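Local atomic coordinates of peruvianin-I (Thevetia peruviana, PDB entry 6ORM), a protein that acts as a proteolytic enzyme of plant latex, classed as a cysteine peptidase although it is a germin-like protein of the cupin family, assembled from six subunits. Residues L54-T60 against T73-L79; F87-A93 against N155-V161. One frame throughout, in Å; residues are numbered along the deposited sequence.

How the interactions relate
Both contacts are antiparallel pairings within the cupin fold, but they sit at different depths. Interaction 1 is largely buried and joins strand 54-57, outermost in its sheet within the chain, to strand 73-79; its polar face carries a glycan. Interaction 2 is only partly buried and pairs the short strands 87-89 and 159-161, then continues through turns and loops whose arginine and asparagine meet a neighbouring subunit. The first therefore relies on regular backbone bonds and an arginine-threonine pair bridged by a water, the second more on side chains gripping loop carbonyls. They touch where L54 packs on R88 and T73 on P156, and strand 73-79 leads along the chain to 87-89.

Interaction 1: L54-T60 against T73-L79; sequences LNVTFVT and TINRCVL. With NAG (2-acetamido-2-deoxy-beta-D-glucopyranose), chain D.
T73 lies beside T60 with side chains pointing the same way, and its CG2 touches V59 O at 3.3 Å; its hydroxyl is hydrogen-bonded to S153 O. I74 N gives V59 O a weak bond, and L126 of a second subunit packs on I74 and V59. N75 adds a side-chain bond to the backbone pairing. With CG anti to the carbonyl carbon (chi1 -64°), its amide leans to the partner segment and OD1 accepts V59 N at 3.1 Å, nearly along the C=O axis. That amide stands 80° from the F58 ring, which has V56 CG1 over one face near its rim. R76 and T57 exchange two backbone bonds, with side chains running alongside. A bend at chi3 (64°) brings R76 NH2 to T57 OG1, 2.9 Å away and tilted out of the guanidinium plane, while R76 NE donates in that plane to a water at 3.0 Å. The water reaches N55 OD1 and R76 O, and Q44 O is a further acceptor for R76 NH2. A leucine in place of R76 would probably leave T57 OG1 and Q44 O without the NH2 donor and the water without NE. C77 turns to the opposite face, where its CB meets L54 CD1 at 3.9 Å. V78 faces N55 in a straight, two-way backbone pair; N55 ND2 carries the glycan, bonded to NAG C1 at 1.4 Å. L79 closes the row, its CD2 3.7 Å from L54 CB. The strand pair divides its chemistry: L54, V56, C77 and L79 make an apolar face of this cupin sheet, whereas N55, T57 and R76 form a buried polar cluster around one water. With OD1 held by the water and ND2 by G48 O, the glycan-bearing amide is likely to turn little.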
loop_
_atom_site.group_PDB
_atom_site.type_symbol
_atom_site.label_atom_id
_atom_site.label_comp_id
_atom_site.label_asym_id
_atom_site.label_seq_id
_atom_site.Cartn_x
_atom_site.Cartn_y
_atom_site.Cartn_z
ATOM N N LEU A 54 -27.148 21.120 6.843
ATOM C CA LEU A 54 -26.059 20.269 7.298
ATOM C C LEU A 54 -24.948 21.108 7.915
ATOM O O LEU A 54 -24.556 22.138 7.353
ATOM C CB LEU A 54 -25.495 19.440 6.142
ATOM C CG LEU A 54 -24.143 18.764 6.396
ATOM C CD1 LEU A 54 -24.277 17.647 7.418
ATOM C CD2 LEU A 54 -23.536 18.243 5.100
ATOM N N ASN A 55 -24.445 20.669 9.065
ATOM C CA ASN A 55 -23.181 21.163 9.592
ATOM C C ASN A 55 -22.193 20.012 9.678
ATOM O O ASN A 55 -22.508 18.960 10.244
ATOM C CB ASN A 55 -23.305 21.798 10.977
ATOM C CG ASN A 55 -21.947 22.145 11.541
ATOM O OD1 ASN A 55 -21.326 21.353 12.251
ATOM N ND2 ASN A 55 -21.461 23.323 11.191
ATOM N N VAL A 56 -20.998 20.220 9.134
ATOM C CA VAL A 56 -19.891 19.287 9.286
ATOM C C VAL A 56 -18.820 19.947 10.141
ATOM O O VAL A 56 -18.374 21.062 9.842
ATOM C CB VAL A 56 -19.311 18.859 7.927
ATOM C CG1 VAL A 56 -18.284 17.762 8.133
ATOM C CG2 VAL A 56 -20.416 18.391 6.991
ATOM N N THR A 57 -18.415 19.263 11.206
ATOM C CA THR A 57 -17.250 19.647 11.996
ATOM C C THR A 57 -16.146 18.651 11.658
ATOM O O THR A 57 -16.251 17.465 11.987
ATOM C CB THR A 57 -17.568 19.663 13.489
ATOM O OG1 THR A 57 -18.683 20.531 13.726
ATOM C CG2 THR A 57 -16.368 20.165 14.286
ATOM N N PHE A 58 -15.100 19.136 10.994
ATOM C CA PHE A 58 -14.073 18.285 10.411
ATOM C C PHE A 58 -12.962 17.994 11.409
ATOM O O PHE A 58 -12.536 18.877 12.157
ATOM C CB PHE A 58 -13.467 18.949 9.175
ATOM C CG PHE A 58 -14.405 19.053 8.012
ATOM C CD1 PHE A 58 -14.599 17.979 7.160
ATOM C CD2 PHE A 58 -15.085 20.233 7.762
ATOM C CE1 PHE A 58 -15.458 18.080 6.080
ATOM C CE2 PHE A 58 -15.947 20.340 6.686
ATOM C CZ PHE A 58 -16.133 19.263 5.844
ATOM N N VAL A 59 -12.505 16.742 11.425
ATOM C CA VAL A 59 -11.261 16.406 12.108
ATOM C C VAL A 59 -10.380 15.608 11.159
ATOM O O VAL A 59 -10.319 14.374 11.231
ATOM C CB VAL A 59 -11.491 15.634 13.421
ATOM C CG1 VAL A 59 -10.207 15.607 14.233
ATOM C CG2 VAL A 59 -12.613 16.260 14.231
ATOM N N THR A 60 -9.716 16.310 10.248
ATOM C CA THR A 60 -8.645 15.757 9.440
ATOM C C THR A 60 -7.306 16.233 10.000
ATOM O O THR A 60 -7.247 16.971 10.987
ATOM C CB THR A 60 -8.808 16.167 7.974
ATOM O OG1 THR A 60 -8.435 17.542 7.824
ATOM C CG2 THR A 60 -10.251 15.980 7.522
ATOM N N THR A 73 -9.556 9.732 10.066
ATOM C CA THR A 73 -10.318 10.969 10.183
ATOM C C THR A 73 -11.664 10.622 10.805
ATOM O O THR A 73 -12.213 9.548 10.556
ATOM C CB THR A 73 -10.524 11.642 8.811
ATOM O OG1 THR A 73 -9.342 12.358 8.437
ATOM C CG2 THR A 73 -11.705 12.611 8.817
ATOM N N ILE A 74 -12.190 11.527 11.633
ATOM C CA ILE A 74 -13.577 11.449 12.074
ATOM C C ILE A 74 -14.226 12.812 11.871
ATOM O O ILE A 74 -13.649 13.844 12.233
ATOM C CB ILE A 74 -13.704 10.969 13.536
ATOM C CG1 ILE A 74 -15.171 10.720 13.894
ATOM C CG2 ILE A 74 -13.060 11.942 14.510
ATOM C CD1 ILE A 74 -15.365 9.973 15.202
ATOM N N ASN A 75 -15.409 12.819 11.264
ATOM C CA ASN A 75 -16.184 14.032 11.058
ATOM C C ASN A 75 -17.524 13.899 11.768
ATOM O O ASN A 75 -18.147 12.834 11.734
ATOM C CB ASN A 75 -16.417 14.300 9.562
ATOM C CG ASN A 75 -15.130 14.570 8.804
ATOM O OD1 ASN A 75 -14.188 15.156 9.337
ATOM N ND2 ASN A 75 -15.088 14.144 7.548
ATOM N N ARG A 76 -17.963 14.979 12.409
ATOM C CA ARG A 76 -19.290 15.032 13.007
ATOM C C ARG A 76 -20.233 15.767 12.069
ATOM O O ARG A 76 -19.928 16.875 11.617
ATOM C CB ARG A 76 -19.267 15.728 14.370
ATOM C CG ARG A 76 -20.635 15.757 15.044
ATOM C CD ARG A 76 -20.660 16.661 16.270
ATOM N NE ARG A 76 -20.415 18.060 15.934
ATOM C CZ ARG A 76 -19.993 18.976 16.800
ATOM N NH1 ARG A 76 -19.798 18.653 18.072
ATOM N NH2 ARG A 76 -19.794 20.225 16.400
ATOM N N CYS A 77 -21.379 15.156 11.790
ATOM C CA CYS A 77 -22.392 15.745 10.930
ATOM C C CYS A 77 -23.668 15.928 11.734
ATOM O O CYS A 77 -24.157 14.978 12.353
ATOM C CB CYS A 77 -22.649 14.874 9.699
ATOM S SG CYS A 77 -21.204 14.573 8.634
ATOM N N VAL A 78 -24.207 17.143 11.719
ATOM C CA VAL A 78 -25.476 17.457 12.362
ATOM C C VAL A 78 -26.435 17.960 11.293
ATOM O O VAL A 78 -26.085 18.845 10.503
ATOM C CB VAL A 78 -25.299 18.494 13.486
ATOM C CG1 VAL A 78 -26.644 18.855 14.106
ATOM C CG2 VAL A 78 -24.337 17.965 14.543
ATOM N N LEU A 79 -27.637 17.393 11.271
ATOM C CA LEU A 79 -28.666 17.750 10.305
ATOM C C LEU A 79 -29.833 18.383 11.045
ATOM O O LEU A 79 -30.398 17.771 11.958
ATOM C CB LEU A 79 -29.133 16.523 9.522
ATOM C CG LEU A 79 -28.174 15.929 8.490
ATOM C CD1 LEU A 79 -28.699 14.594 7.983
ATOM C CD2 LEU A 79 -27.961 16.898 7.334
HETATM C C1 NAG D . -20.148 23.731 11.612
HETATM C C2 NAG D . -19.679 24.991 10.912
HETATM C C3 NAG D . -18.181 25.165 11.119
HETATM C C4 NAG D . -17.816 25.061 12.598
HETATM C C5 NAG D . -18.479 23.855 13.264
HETATM C C6 NAG D . -18.305 23.831 14.766
HETATM C C7 NAG D . -20.856 25.801 8.915
HETATM C C8 NAG D . -21.069 25.617 7.442
HETATM N N2 NAG D . -19.998 24.953 9.493
HETATM O O3 NAG D . -17.785 26.430 10.600
HETATM O O4 NAG D . -16.412 24.870 12.713
HETATM O O5 NAG D . -19.889 23.836 12.999
HETATM O O6 NAG D . -18.968 24.918 15.398
HETATM O O7 NAG D . -21.432 26.677 9.550
HETATM O O HOH W 1 -21.190 18.823 13.159
#

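Interaction 2: F87-A93 against N155-V161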
loop_
_atom_site.group_PDB
_atom_site.type_symbol
_atom_site.label_atom_id
_atom_site.label_comp_id
_atom_site.label_asym_id
_atom_site.label_seq_id
_atom_site.Cartn_x
_atom_site.Cartn_y
_atom_site.Cartn_z
ATOM N N PHE A 87 -26.169 14.759 -2.586
ATOM C CA PHE A 87 -25.348 13.631 -3.003
ATOM C C PHE A 87 -23.872 13.998 -2.895
ATOM O O PHE A 87 -23.429 14.997 -3.467
ATOM C CB PHE A 87 -25.713 13.211 -4.424
ATOM C CG PHE A 87 -27.148 12.788 -4.568
ATOM C CD1 PHE A 87 -27.601 11.623 -3.971
ATOM C CD2 PHE A 87 -28.044 13.560 -5.285
ATOM C CE1 PHE A 87 -28.921 11.228 -4.098
ATOM C CE2 PHE A 87 -29.364 13.170 -5.420
ATOM C CZ PHE A 87 -29.805 12.003 -4.821
ATOM N N ARG A 88 -23.110 13.180 -2.167
ATOM C CA ARG A 88 -21.721 13.495 -1.871
ATOM C C ARG A 88 -20.849 12.262 -2.058
ATOM O O ARG A 88 -21.331 11.126 -2.064
ATOM C CB ARG A 88 -21.567 14.043 -0.441
ATOM C CG ARG A 88 -22.119 15.454 -0.268
ATOM C CD ARG A 88 -21.840 16.022 1.115
ATOM N NE ARG A 88 -22.661 17.202 1.376
ATOM C CZ ARG A 88 -22.176 18.418 1.599
ATOM N NH1 ARG A 88 -20.864 18.618 1.611
ATOM N NH2 ARG A 88 -22.999 19.435 1.816
ATOM N N THR A 89 -19.549 12.509 -2.214
ATOM C CA THR A 89 -18.543 11.460 -2.234
ATOM C C THR A 89 -17.424 11.797 -1.259
ATOM O O THR A 89 -17.174 12.965 -0.948
ATOM C CB THR A 89 -17.928 11.263 -3.634
ATOM O OG1 THR A 89 -17.211 12.445 -4.016
ATOM C CG2 THR A 89 -19.006 10.952 -4.668
ATOM N N ASN A 90 -16.761 10.750 -0.773
ATOM C CA ASN A 90 -15.472 10.866 -0.102
ATOM C C ASN A 90 -14.437 10.214 -1.008
ATOM O O ASN A 90 -14.263 8.986 -0.969
ATOM C CB ASN A 90 -15.496 10.196 1.275
ATOM C CG ASN A 90 -16.496 10.841 2.214
ATOM O OD1 ASN A 90 -17.503 10.233 2.576
ATOM N ND2 ASN A 90 -16.225 12.080 2.610
ATOM N N PRO A 91 -13.739 10.982 -1.846
ATOM C CA PRO A 91 -12.970 10.369 -2.944
ATOM C C PRO A 91 -11.901 9.373 -2.517
ATOM O O PRO A 91 -11.626 8.432 -3.273
ATOM C CB PRO A 91 -12.352 11.584 -3.650
ATOM C CG PRO A 91 -13.275 12.713 -3.329
ATOM C CD PRO A 91 -13.761 12.452 -1.936
ATOM N N ARG A 92 -11.280 9.531 -1.347
ATOM C CA ARG A 92 -10.083 8.756 -1.038
ATOM C C ARG A 92 -10.203 7.934 0.244
ATOM O O ARG A 92 -9.178 7.587 0.840
ATOM C CB ARG A 92 -8.866 9.681 -0.961
ATOM C CG ARG A 92 -8.591 10.431 -2.257
ATOM C CD ARG A 92 -7.374 11.345 -2.155
ATOM N NE ARG A 92 -7.537 12.373 -1.130
ATOM C CZ ARG A 92 -8.080 13.568 -1.345
ATOM N NH1 ARG A 92 -8.524 13.895 -2.552
ATOM N NH2 ARG A 92 -8.184 14.437 -0.347
ATOM N N ALA A 93 -11.415 7.598 0.680
ATOM C CA ALA A 93 -11.538 6.780 1.881
ATOM C C ALA A 93 -12.913 6.135 1.949
ATOM O O ALA A 93 -13.893 6.666 1.418
ATOM C CB ALA A 93 -11.291 7.604 3.150
ATOM N N ASN A 155 -7.068 12.633 5.238
ATOM C CA ASN A 155 -7.663 13.699 4.444
ATOM C C ASN A 155 -8.488 13.068 3.329
ATOM O O ASN A 155 -8.085 13.100 2.159
ATOM C CB ASN A 155 -6.582 14.623 3.876
ATOM C CG ASN A 155 -7.159 15.858 3.208
ATOM O OD1 ASN A 155 -8.246 16.316 3.557
ATOM N ND2 ASN A 155 -6.436 16.399 2.234
ATOM N N PRO A 156 -9.647 12.492 3.657
ATOM C CA PRO A 156 -10.417 11.749 2.644
ATOM C C PRO A 156 -10.889 12.610 1.490
ATOM O O PRO A 156 -11.089 12.093 0.385
ATOM C CB PRO A 156 -11.606 11.189 3.442
ATOM C CG PRO A 156 -11.252 11.377 4.894
ATOM C CD PRO A 156 -10.337 12.548 4.956
ATOM N N GLY A 157 -11.087 13.904 1.715
ATOM C CA GLY A 157 -11.711 14.755 0.723
ATOM C C GLY A 157 -13.221 14.627 0.741
ATOM O O GLY A 157 -13.763 13.609 1.172
ATOM N N GLY A 158 -13.906 15.670 0.281
ATOM C CA GLY A 158 -15.353 15.680 0.227
ATOM C C GLY A 158 -15.817 16.488 -0.964
ATOM O O GLY A 158 -15.291 17.576 -1.220
ATOM N N GLN A 159 -16.791 15.973 -1.707
ATOM C CA GLN A 159 -17.254 16.628 -2.920
ATOM C C GLN A 159 -18.767 16.513 -2.996
ATOM O O GLN A 159 -19.310 15.418 -2.834
ATOM C CB GLN A 159 -16.606 15.991 -4.157
ATOM C CG GLN A 159 -17.025 16.591 -5.482
ATOM C CD GLN A 159 -15.944 16.438 -6.534
ATOM O OE1 GLN A 159 -15.313 17.416 -6.938
ATOM N NE2 GLN A 159 -15.707 15.205 -6.967
ATOM N N ILE A 160 -19.438 17.634 -3.248
ATOM C CA ILE A 160 -20.866 17.605 -3.543
ATOM C C ILE A 160 -21.020 17.252 -5.013
ATOM O O ILE A 160 -20.482 17.931 -5.893
ATOM C CB ILE A 160 -21.551 18.936 -3.219
ATOM C CG1 ILE A 160 -21.458 19.244 -1.725
ATOM C CG2 ILE A 160 -23.012 18.885 -3.653
ATOM C CD1 ILE A 160 -22.022 20.599 -1.358
ATOM N N VAL A 161 -21.773 16.197 -5.276
ATOM C CA VAL A 161 -21.809 15.576 -6.587
ATOM C C VAL A 161 -23.168 15.717 -7.279
ATOM O O VAL A 161 -23.234 15.593 -8.513
ATOM C CB VAL A 161 -21.395 14.095 -6.444
ATOM C CG1 VAL A 161 -22.502 13.149 -6.865
ATOM C CG2 VAL A 161 -20.026 13.833 -7.091
HETATM O O HOH W 2 -6.174 11.083 0.890
#
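R92 leaves the backbone with CG opposite its carbonyl carbon (chi1 -60°) and bends at chi3 (-61°), which folds its guanidinium back over N155-G157; R88 runs extended from CG to NE and lies alongside I160. R92 NH2 donates to N155 O at 2.8 Å, the oxygen lying 20° out of the guanidinium plane, and NE adds a weak bond to the same atom. A water in that plane accepts from R92 NE at 2.8 Å and also reaches N155 O. P156 O sits over one guanidinium face, offset to the rim, and takes the backbone bond of R92 N at 3.1 Å. G157 comes close to R92 NH2 as well, and its backbone conformation would drive a side chain into that nitrogen and the preceding carbonyl oxygen. N90, at the head of the type I turn that ends at A93, sends ND2 to G157 O at 3.2 Å, nearly straight and with donor and acceptor in each other's planes. A93 CB rests on P156 CB, 3.6 Å away. Along the strands, T89 and Q159 form a hydrogen-bonded antiparallel pair, and V161 N reaches F87 O at 2.7 Å. R88 and I160 share the opposite face, where I160 CG1 lies 3.4 Å from R88 NH1, over the centre of the guanidinium, whose NE is bonded to T85 O. Neighbouring subunits continue the contact: R92 NH1 forms a salt bridge with D9 of a fourth subunit, N155 ND2 bonds L7 O there, and V161 packs on its counterpart in a third. N155 O and the D9 carboxylate hold the R92 guanidinium by different nitrogens, so its charge is likely to be well compensated, and this one residue ties two loops of the cupin domain to a fourth subunit of the hexamer.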